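Local coordinates for protein probable glutamine synthetase (Pseudomonas aeruginosa, PDB 4HPP) that probably belongs to the glutamine synthetase family, pairing an N-terminal domain with a catalytic domain in an assembly of six chains, at residues A394-Q399 with M419-L424; T15-I20 with D414-M419; W104-R109 with K410-T415. All coordinates share one frame; numbering follows the deposited sequence.

One helix, 410-427, serves all three contacts, a worked example of how a single helix can tie several parts of a fold together. In interaction 1 it packs against helix 391-399, partly buried, with two hydrogen bonds, one of them a salt bridge, at the exposed margin. Interaction 2 is fully buried; there the segment 15-20, with its beta turn, meets the middle of the helix through carbon contacts and a water. Interaction 3 joins the helix start to the turn 104-107. Neither interaction 2 nor interaction 3 has a direct hydrogen bond across. These two run into each other, Leu-17 touching both Leu-412 and Pro-108, whereas interaction 1 joins them through Leu-398, Leu-413 and Leu-417.

Interaction 1 of 3, residues A394-Q399 with M419-L424; sequences ALDCLQ and MKRHEL
Arg-421 bends at its second torsion (chi2 -52°) and then runs out extended, carrying its guanidinium to Asp-396 and Gln-399, while Leu-395, with CG anti to its own carbonyl carbon (chi1 -52°), sends CD1 to Lys-420 and Leu-424. The motif is an antiparallel helix pair, 391-399 against 410-427, with the local axes 11.5 Å apart, a wide spacing bridged by long side chains. NH2 of Arg-421 serves two acceptors. Its bond to OE1 of Gln-399 is nearly straight and in the guanidinium plane, yet NH2 stands above the plane of the Gln-399 carbonyl. The second, a salt bridge to OD1 of Asp-396 at 3.3 Å, meets the anti side of the carboxylate. CB of Leu-395 lies over one guanidinium face, 3.5 Å from NH2, so the cation has carbon on that face and oxygens at its edge. Deeper in, Leu-395 crosses Lys-420 at about a right angle, CD1 lying 3.7 Å from the CB of Lys-420. The lysine's end turns away to Glu-423 and to the carbonyl of Pro-283, while Ala-279 of helix 261-281 also packs on Leu-395. One helical turn on from Lys-420, Leu-424 meets Leu-395 tip to tip, CD2 to CD1 at 3.9 Å.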
loop_
_atom_site.group_PDB
_atom_site.type_symbol
_atom_site.label_atom_id
_atom_site.label_comp_id
_atom_site.label_asym_id
_atom_site.label_seq_id
_atom_site.Cartn_x
_atom_site.Cartn_y
_atom_site.Cartn_z
ATOM N N ALA A 394 41.933 -33.489 -3.105
ATOM C CA ALA A 394 40.922 -34.553 -3.136
ATOM C C ALA A 394 40.951 -35.163 -4.484
ATOM O O ALA A 394 40.844 -36.369 -4.582
ATOM C CB ALA A 394 39.529 -34.095 -2.762
ATOM N N LEU A 395 41.128 -34.350 -5.529
ATOM C CA LEU A 395 41.320 -34.922 -6.908
ATOM C C LEU A 395 42.648 -35.682 -7.144
ATOM O O LEU A 395 42.668 -36.700 -7.850
ATOM C CB LEU A 395 41.150 -33.860 -7.989
ATOM C CG LEU A 395 39.856 -33.072 -7.860
ATOM C CD1 LEU A 395 39.889 -31.894 -8.803
ATOM C CD2 LEU A 395 38.628 -33.949 -8.158
ATOM N N ASP A 396 43.753 -35.179 -6.581
ATOM C CA ASP A 396 44.962 -35.998 -6.496
ATOM C C ASP A 396 44.551 -37.377 -5.998
ATOM O O ASP A 396 44.752 -38.348 -6.713
ATOM C CB ASP A 396 46.052 -35.379 -5.592
ATOM C CG ASP A 396 46.468 -33.988 -6.044
ATOM O OD1 ASP A 396 46.249 -33.645 -7.228
ATOM O OD2 ASP A 396 46.992 -33.223 -5.213
ATOM N N CYS A 397 43.919 -37.455 -4.822
ATOM C CA CYS A 397 43.623 -38.759 -4.207
ATOM C C CYS A 397 42.837 -39.686 -5.084
ATOM O O CYS A 397 43.068 -40.884 -5.068
ATOM C CB CYS A 397 42.849 -38.622 -2.913
ATOM S SG CYS A 397 43.624 -37.695 -1.579
ATOM N N LEU A 398 41.867 -39.141 -5.803
ATOM C CA LEU A 398 40.991 -39.923 -6.680
ATOM C C LEU A 398 41.775 -40.505 -7.846
ATOM O O LEU A 398 41.506 -41.625 -8.327
ATOM C CB LEU A 398 39.936 -39.009 -7.287
ATOM C CG LEU A 398 38.536 -39.489 -7.693
ATOM C CD1 LEU A 398 38.092 -38.622 -8.853
ATOM C CD2 LEU A 398 38.313 -40.981 -7.960
ATOM N N GLN A 399 42.716 -39.708 -8.346
ATOM C CA GLN A 399 43.513 -40.130 -9.483
ATOM C C GLN A 399 44.426 -41.331 -9.066
ATOM O O GLN A 399 44.615 -42.262 -9.865
ATOM C CB GLN A 399 44.264 -38.919 -10.083
ATOM C CG GLN A 399 43.393 -37.931 -10.879
ATOM C CD GLN A 399 44.047 -36.539 -11.065
ATOM O OE1 GLN A 399 43.395 -35.567 -11.472
ATOM N NE2 GLN A 399 45.335 -36.447 -10.761
ATOM N N MET A 419 36.394 -31.268 -15.497
ATOM C CA MET A 419 35.477 -30.230 -15.066
ATOM C C MET A 419 35.861 -29.635 -13.701
ATOM O O MET A 419 35.615 -28.463 -13.454
ATOM C CB MET A 419 34.040 -30.715 -15.057
ATOM C CG MET A 419 33.105 -29.629 -14.540
ATOM S SD MET A 419 32.792 -29.690 -12.772
ATOM C CE MET A 419 31.639 -31.098 -12.753
ATOM N N LYS A 420 36.449 -30.426 -12.812
ATOM C CA LYS A 420 36.719 -29.926 -11.462
ATOM C C LYS A 420 38.023 -29.104 -11.367
ATOM O O LYS A 420 38.079 -28.067 -10.681
ATOM C CB LYS A 420 36.723 -31.085 -10.455
ATOM C CG LYS A 420 35.371 -31.674 -10.073
ATOM C CD LYS A 420 34.552 -30.675 -9.243
ATOM C CE LYS A 420 33.110 -31.156 -9.124
ATOM N NZ LYS A 420 32.369 -30.098 -8.403
ATOM N N ARG A 421 39.067 -29.564 -12.052
ATOM C CA ARG A 421 40.280 -28.753 -12.248
ATOM C C ARG A 421 39.873 -27.341 -12.653
ATOM O O ARG A 421 40.408 -26.294 -12.120
ATOM C CB ARG A 421 41.126 -29.347 -13.399
ATOM C CG ARG A 421 41.915 -30.601 -13.053
ATOM C CD ARG A 421 42.762 -30.384 -11.781
ATOM N NE ARG A 421 43.222 -31.669 -11.248
ATOM C CZ ARG A 421 43.743 -31.848 -10.039
ATOM N NH1 ARG A 421 43.886 -30.825 -9.220
ATOM N NH2 ARG A 421 44.125 -33.062 -9.660
ATOM N N HIS A 422 38.919 -27.345 -13.602
ATOM C CA HIS A 422 38.410 -26.149 -14.183
ATOM C C HIS A 422 37.634 -25.360 -13.171
ATOM O O HIS A 422 37.764 -24.113 -13.084
ATOM C CB HIS A 422 37.618 -26.450 -15.430
ATOM C CG HIS A 422 37.116 -25.208 -16.122
ATOM N ND1 HIS A 422 36.105 -25.226 -17.013
ATOM C CD2 HIS A 422 37.511 -23.867 -15.991
ATOM C CE1 HIS A 422 35.870 -23.960 -17.434
ATOM N NE2 HIS A 422 36.742 -23.138 -16.805
ATOM N N GLU A 423 36.851 -26.064 -12.362
ATOM C CA GLU A 423 36.184 -25.395 -11.277
ATOM C C GLU A 423 37.248 -24.760 -10.377
ATOM O O GLU A 423 37.144 -23.587 -10.035
ATOM C CB GLU A 423 35.286 -26.354 -10.494
ATOM C CG GLU A 423 34.654 -25.674 -9.298
ATOM C CD GLU A 423 33.937 -26.623 -8.362
ATOM O OE1 GLU A 423 33.891 -26.309 -7.156
ATOM O OE2 GLU A 423 33.404 -27.654 -8.823
ATOM N N LEU A 424 38.286 -25.504 -10.005
ATOM C CA LEU A 424 39.280 -24.898 -9.104
ATOM C C LEU A 424 40.146 -23.835 -9.779
ATOM O O LEU A 424 40.465 -22.821 -9.152
ATOM C CB LEU A 424 40.054 -25.917 -8.254
ATOM C CG LEU A 424 41.055 -26.936 -8.757
ATOM C CD1 LEU A 424 42.485 -26.389 -8.666
ATOM C CD2 LEU A 424 40.920 -28.191 -7.905
#

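Interaction 2 of 3, residues T15-I20 with D414-M419; sequences TDLAGI and DTYLAM
The carbonyl oxygen of Leu-17 receives a hydrogen bond from a water at 2.9 Å and also lies at the ring edge of Tyr-416, near CE2. It belongs to a type I beta turn, Asp-16 to Gly-19, in the hairpin connection between strands 9-15 and 21-27, and this turn of the N-terminal domain rests against helix 410-427. The same water makes a weak bond to OH of Tyr-416, whose stronger partner is the carbonyl of Ala-279. The tyrosine's CG stands anti to its backbone N (chi1 -169°), which swings the ring toward the turn; CB of Leu-17 meets it in the ring plane, 3.8 Å from CD2. OD2 of Asp-16, the first residue of the turn, accepts the backbone N of Ile-20 just after it at 3.1 Å and, weakly, that of Ala-18. OD1 of Asp-16 forms a salt bridge with Arg-22. Leu-344 of helix 342-358 touches both Leu-17 and Tyr-416, placing their contact among the helices of the catalytic domain. Met-419, bent twice along its chain, brings its terminal methyl beside the turn: CE lies 4.0 Å from CB of Leu-17 and 4.1 Å from CB of Ala-18.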
loop_
_atom_site.group_PDB
_atom_site.type_symbol
_atom_site.label_atom_id
_atom_site.label_comp_id
_atom_site.label_asym_id
_atom_site.label_seq_id
_atom_site.Cartn_x
_atom_site.Cartn_y
_atom_site.Cartn_z
ATOM N N THR A 15 20.471 -34.658 -12.918
ATOM C CA THR A 15 21.274 -33.956 -11.932
ATOM C C THR A 15 22.716 -34.204 -12.343
ATOM O O THR A 15 23.142 -35.352 -12.404
ATOM C CB THR A 15 20.953 -34.455 -10.526
ATOM O OG1 THR A 15 19.582 -34.162 -10.271
ATOM C CG2 THR A 15 21.851 -33.814 -9.444
ATOM N N ASP A 16 23.443 -33.137 -12.696
ATOM C CA ASP A 16 24.731 -33.337 -13.336
ATOM C C ASP A 16 25.794 -33.491 -12.308
ATOM O O ASP A 16 25.494 -33.546 -11.111
ATOM C CB ASP A 16 25.063 -32.252 -14.364
ATOM C CG ASP A 16 25.205 -30.907 -13.750
ATOM O OD1 ASP A 16 25.015 -29.889 -14.456
ATOM O OD2 ASP A 16 25.507 -30.877 -12.553
ATOM N N LEU A 17 27.036 -33.574 -12.789
ATOM C CA LEU A 17 28.161 -34.000 -11.950
ATOM C C LEU A 17 28.538 -32.846 -11.055
ATOM O O LEU A 17 29.305 -32.981 -10.031
ATOM C CB LEU A 17 29.351 -34.430 -12.813
ATOM C CG LEU A 17 29.035 -35.519 -13.818
ATOM C CD1 LEU A 17 30.269 -35.683 -14.668
ATOM C CD2 LEU A 17 28.649 -36.812 -13.132
ATOM N N ALA A 18 27.956 -31.721 -11.442
ATOM C CA ALA A 18 28.124 -30.470 -10.705
ATOM C C ALA A 18 27.054 -30.324 -9.575
ATOM O O ALA A 18 27.001 -29.326 -8.838
ATOM C CB ALA A 18 28.133 -29.298 -11.697
ATOM N N GLY A 19 26.209 -31.348 -9.451
ATOM C CA GLY A 19 25.174 -31.408 -8.423
ATOM C C GLY A 19 24.055 -30.448 -8.706
ATOM O O GLY A 19 23.266 -30.153 -7.801
ATOM N N ILE A 20 23.964 -29.993 -9.959
ATOM C CA ILE A 20 22.837 -29.171 -10.445
ATOM C C ILE A 20 21.811 -30.005 -11.221
ATOM O O ILE A 20 22.191 -30.845 -12.052
ATOM C CB ILE A 20 23.339 -28.009 -11.351
ATOM C CG1 ILE A 20 23.988 -26.895 -10.528
ATOM C CG2 ILE A 20 22.172 -27.239 -11.947
ATOM C CD1 ILE A 20 25.207 -27.325 -9.774
ATOM N N ASP A 414 37.042 -38.759 -16.709
ATOM C CA ASP A 414 37.710 -37.715 -17.515
ATOM C C ASP A 414 36.941 -36.441 -17.475
ATOM O O ASP A 414 37.530 -35.347 -17.238
ATOM C CB ASP A 414 37.796 -38.093 -19.001
ATOM C CG ASP A 414 38.781 -39.209 -19.296
ATOM O OD1 ASP A 414 39.111 -40.040 -18.408
ATOM O OD2 ASP A 414 39.209 -39.260 -20.463
ATOM N N THR A 415 35.631 -36.556 -17.735
ATOM C CA THR A 415 34.807 -35.345 -17.786
ATOM C C THR A 415 34.649 -34.695 -16.397
ATOM O O THR A 415 34.737 -33.456 -16.252
ATOM C CB THR A 415 33.537 -35.522 -18.634
ATOM O OG1 THR A 415 32.464 -34.745 -18.101
ATOM C CG2 THR A 415 33.140 -36.968 -18.732
ATOM N N TYR A 416 34.559 -35.545 -15.378
ATOM C CA TYR A 416 34.554 -35.094 -13.987
ATOM C C TYR A 416 35.871 -34.475 -13.586
ATOM O O TYR A 416 35.935 -33.330 -13.103
ATOM C CB TYR A 416 34.221 -36.250 -13.041
ATOM C CG TYR A 416 33.943 -35.758 -11.646
ATOM C CD1 TYR A 416 34.962 -35.658 -10.694
ATOM C CD2 TYR A 416 32.674 -35.319 -11.285
ATOM C CE1 TYR A 416 34.712 -35.173 -9.416
ATOM C CE2 TYR A 416 32.420 -34.836 -10.010
ATOM C CZ TYR A 416 33.428 -34.773 -9.085
ATOM O OH TYR A 416 33.164 -34.297 -7.838
ATOM N N LEU A 417 36.932 -35.245 -13.774
ATOM C CA LEU A 417 38.265 -34.795 -13.408
ATOM C C LEU A 417 38.675 -33.511 -14.091
ATOM O O LEU A 417 39.341 -32.668 -13.497
ATOM C CB LEU A 417 39.284 -35.865 -13.775
ATOM C CG LEU A 417 39.549 -37.008 -12.803
ATOM C CD1 LEU A 417 40.675 -37.825 -13.391
ATOM C CD2 LEU A 417 39.900 -36.516 -11.394
ATOM N N ALA A 418 38.277 -33.355 -15.342
ATOM C CA ALA A 418 38.575 -32.113 -16.063
ATOM C C ALA A 418 37.695 -30.974 -15.621
ATOM O O ALA A 418 38.187 -29.827 -15.362
ATOM C CB ALA A 418 38.445 -32.322 -17.540
ATOM N N MET A 419 36.394 -31.268 -15.497
ATOM C CA MET A 419 35.477 -30.230 -15.066
ATOM C C MET A 419 35.861 -29.635 -13.701
ATOM O O MET A 419 35.615 -28.463 -13.454
ATOM C CB MET A 419 34.040 -30.715 -15.057
ATOM C CG MET A 419 33.105 -29.629 -14.540
ATOM S SD MET A 419 32.792 -29.690 -12.772
ATOM C CE MET A 419 31.639 -31.098 -12.753
HETATM O O HOH W 1 29.681 -34.387 -7.534
#

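Interaction 3 of 3, residues W104-R109 with K410-T415; sequences WPACPR and KPLLDT
Ala-106 and Leu-412 bring the two backbones close, their CA atoms 4.2 Å apart, and around them lies the buried, tightly packed part of the contact. A type I beta turn from Trp-104 to Cys-107 presents its corner to the first turn of helix 410-427, and no hydrogen bond crosses between them. Leu-412, its CG anti to the backbone N (chi1 -175°), lies along the turn: its CB and CD2 both approach O of Pro-105, each at 3.8 Å, and its CD1 lies 3.9 Å from O of Ala-106. The methyl of Ala-106 is covered on two sides, for it faces the helix near CA of Leu-412 and also lies 3.6 Å above the indole plane of Trp-104, toward the rim of the ring.

The solvent side differs in burial rather than in distance. There Pro-105 and Pro-411, both partly exposed, form the margin of the contact with fewer neighbours across it; they cross obliquely, CB of Pro-105 3.8 Å from CG of Pro-411. Lys-410, at the helix start, is exposed.

Cys-107, as N-cap, begins helix 108-121, and Arg-109 is held by Asp-71, Asn-95 and Asp-200. With Trp-104 packed on Leu-96 of strand 89-97 and Leu-66 of strand 66-78, the turn joins helix 410-427 to the start of helix 108-121 and to the N-terminal sheet.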
loop_
_atom_site.group_PDB
_atom_site.type_symbol
_atom_site.label_atom_id
_atom_site.label_comp_id
_atom_site.label_asym_id
_atom_site.label_seq_id
_atom_site.Cartn_x
_atom_site.Cartn_y
_atom_site.Cartn_z
ATOM N N TRP A 104 24.535 -43.799 -21.891
ATOM C CA TRP A 104 25.673 -42.880 -21.971
ATOM C C TRP A 104 26.508 -43.004 -20.755
ATOM O O TRP A 104 26.028 -42.718 -19.675
ATOM C CB TRP A 104 25.205 -41.425 -22.074
ATOM C CG TRP A 104 26.304 -40.432 -22.414
ATOM C CD1 TRP A 104 27.267 -40.528 -23.440
ATOM C CD2 TRP A 104 26.573 -39.137 -21.772
ATOM N NE1 TRP A 104 28.078 -39.420 -23.462
ATOM C CE2 TRP A 104 27.716 -38.552 -22.477
ATOM C CE3 TRP A 104 25.998 -38.433 -20.747
ATOM C CZ2 TRP A 104 28.239 -37.317 -22.126
ATOM C CZ3 TRP A 104 26.529 -37.187 -20.407
ATOM C CH2 TRP A 104 27.623 -36.646 -21.085
ATOM N N PRO A 105 27.788 -43.387 -20.916
ATOM C CA PRO A 105 28.738 -43.588 -19.806
ATOM C C PRO A 105 28.914 -42.420 -18.817
ATOM O O PRO A 105 29.281 -42.646 -17.645
ATOM C CB PRO A 105 30.083 -43.893 -20.536
ATOM C CG PRO A 105 29.864 -43.540 -21.980
ATOM C CD PRO A 105 28.394 -43.799 -22.203
ATOM N N ALA A 106 28.707 -41.183 -19.247
ATOM C CA ALA A 106 28.884 -40.111 -18.275
ATOM C C ALA A 106 27.596 -39.724 -17.471
ATOM O O ALA A 106 27.596 -38.722 -16.725
ATOM C CB ALA A 106 29.576 -38.911 -18.901
ATOM N N CYS A 107 26.529 -40.537 -17.595
ATOM C CA CYS A 107 25.287 -40.349 -16.809
ATOM C C CYS A 107 25.368 -40.871 -15.356
ATOM O O CYS A 107 25.589 -42.085 -15.124
ATOM C CB CYS A 107 24.077 -40.975 -17.496
ATOM S SG CYS A 107 22.570 -40.819 -16.482
ATOM N N PRO A 108 25.125 -39.976 -14.385
ATOM C CA PRO A 108 25.370 -40.302 -12.992
ATOM C C PRO A 108 24.265 -41.138 -12.443
ATOM O O PRO A 108 24.575 -42.070 -11.722
ATOM C CB PRO A 108 25.484 -38.936 -12.285
ATOM C CG PRO A 108 25.534 -37.946 -13.389
ATOM C CD PRO A 108 24.806 -38.560 -14.557
ATOM N N ARG A 109 23.010 -40.857 -12.807
ATOM C CA ARG A 109 21.870 -41.788 -12.468
ATOM C C ARG A 109 22.096 -43.244 -12.945
ATOM O O ARG A 109 22.051 -44.186 -12.150
ATOM C CB ARG A 109 20.498 -41.272 -12.943
ATOM C CG ARG A 109 19.423 -41.631 -11.908
ATOM C CD ARG A 109 18.029 -41.105 -12.134
ATOM N NE ARG A 109 17.275 -42.086 -12.885
ATOM C CZ ARG A 109 16.168 -42.653 -12.463
ATOM N NH1 ARG A 109 15.560 -43.474 -13.259
ATOM N NH2 ARG A 109 15.667 -42.375 -11.277
ATOM N N LYS A 410 34.982 -44.909 -17.677
ATOM C CA LYS A 410 36.098 -43.997 -17.923
ATOM C C LYS A 410 35.707 -42.588 -18.403
ATOM O O LYS A 410 36.268 -41.612 -17.928
ATOM C CB LYS A 410 37.162 -44.650 -18.822
ATOM C CG LYS A 410 38.571 -44.343 -18.344
ATOM C CD LYS A 410 39.480 -43.919 -19.483
ATOM C CE LYS A 410 40.468 -42.868 -19.010
ATOM N NZ LYS A 410 41.376 -42.524 -20.148
ATOM N N PRO A 411 34.758 -42.461 -19.345
ATOM C CA PRO A 411 34.381 -41.086 -19.782
ATOM C C PRO A 411 33.847 -40.150 -18.674
ATOM O O PRO A 411 34.043 -38.917 -18.725
ATOM C CB PRO A 411 33.290 -41.336 -20.824
ATOM C CG PRO A 411 33.585 -42.716 -21.355
ATOM C CD PRO A 411 34.136 -43.505 -20.186
ATOM N N LEU A 412 33.173 -40.724 -17.681
ATOM C CA LEU A 412 32.711 -39.974 -16.503
ATOM C C LEU A 412 33.903 -39.367 -15.736
ATOM O O LEU A 412 33.897 -38.203 -15.227
ATOM C CB LEU A 412 31.981 -40.946 -15.605
ATOM C CG LEU A 412 31.280 -40.472 -14.361
ATOM C CD1 LEU A 412 30.851 -39.076 -14.646
ATOM C CD2 LEU A 412 30.052 -41.349 -14.115
ATOM N N LEU A 413 34.923 -40.198 -15.623
ATOM C CA LEU A 413 36.016 -39.862 -14.780
ATOM C C LEU A 413 36.768 -38.662 -15.397
ATOM O O LEU A 413 37.004 -37.654 -14.700
ATOM C CB LEU A 413 36.864 -41.112 -14.556
ATOM C CG LEU A 413 38.147 -41.045 -13.743
ATOM C CD1 LEU A 413 37.940 -40.409 -12.361
ATOM C CD2 LEU A 413 38.663 -42.473 -13.657
ATOM N N ASP A 414 37.042 -38.759 -16.709
ATOM C CA ASP A 414 37.710 -37.715 -17.515
ATOM C C ASP A 414 36.941 -36.441 -17.475
ATOM O O ASP A 414 37.530 -35.347 -17.238
ATOM C CB ASP A 414 37.796 -38.093 -19.001
ATOM C CG ASP A 414 38.781 -39.209 -19.296
ATOM O OD1 ASP A 414 39.111 -40.040 -18.408
ATOM O OD2 ASP A 414 39.209 -39.260 -20.463
ATOM N N THR A 415 35.631 -36.556 -17.735
ATOM C CA THR A 415 34.807 -35.345 -17.786
ATOM C C THR A 415 34.649 -34.695 -16.397
ATOM O O THR A 415 34.737 -33.456 -16.252
ATOM C CB THR A 415 33.537 -35.522 -18.634
ATOM O OG1 THR A 415 32.464 -34.745 -18.101
ATOM C CG2 THR A 415 33.140 -36.968 -18.732
#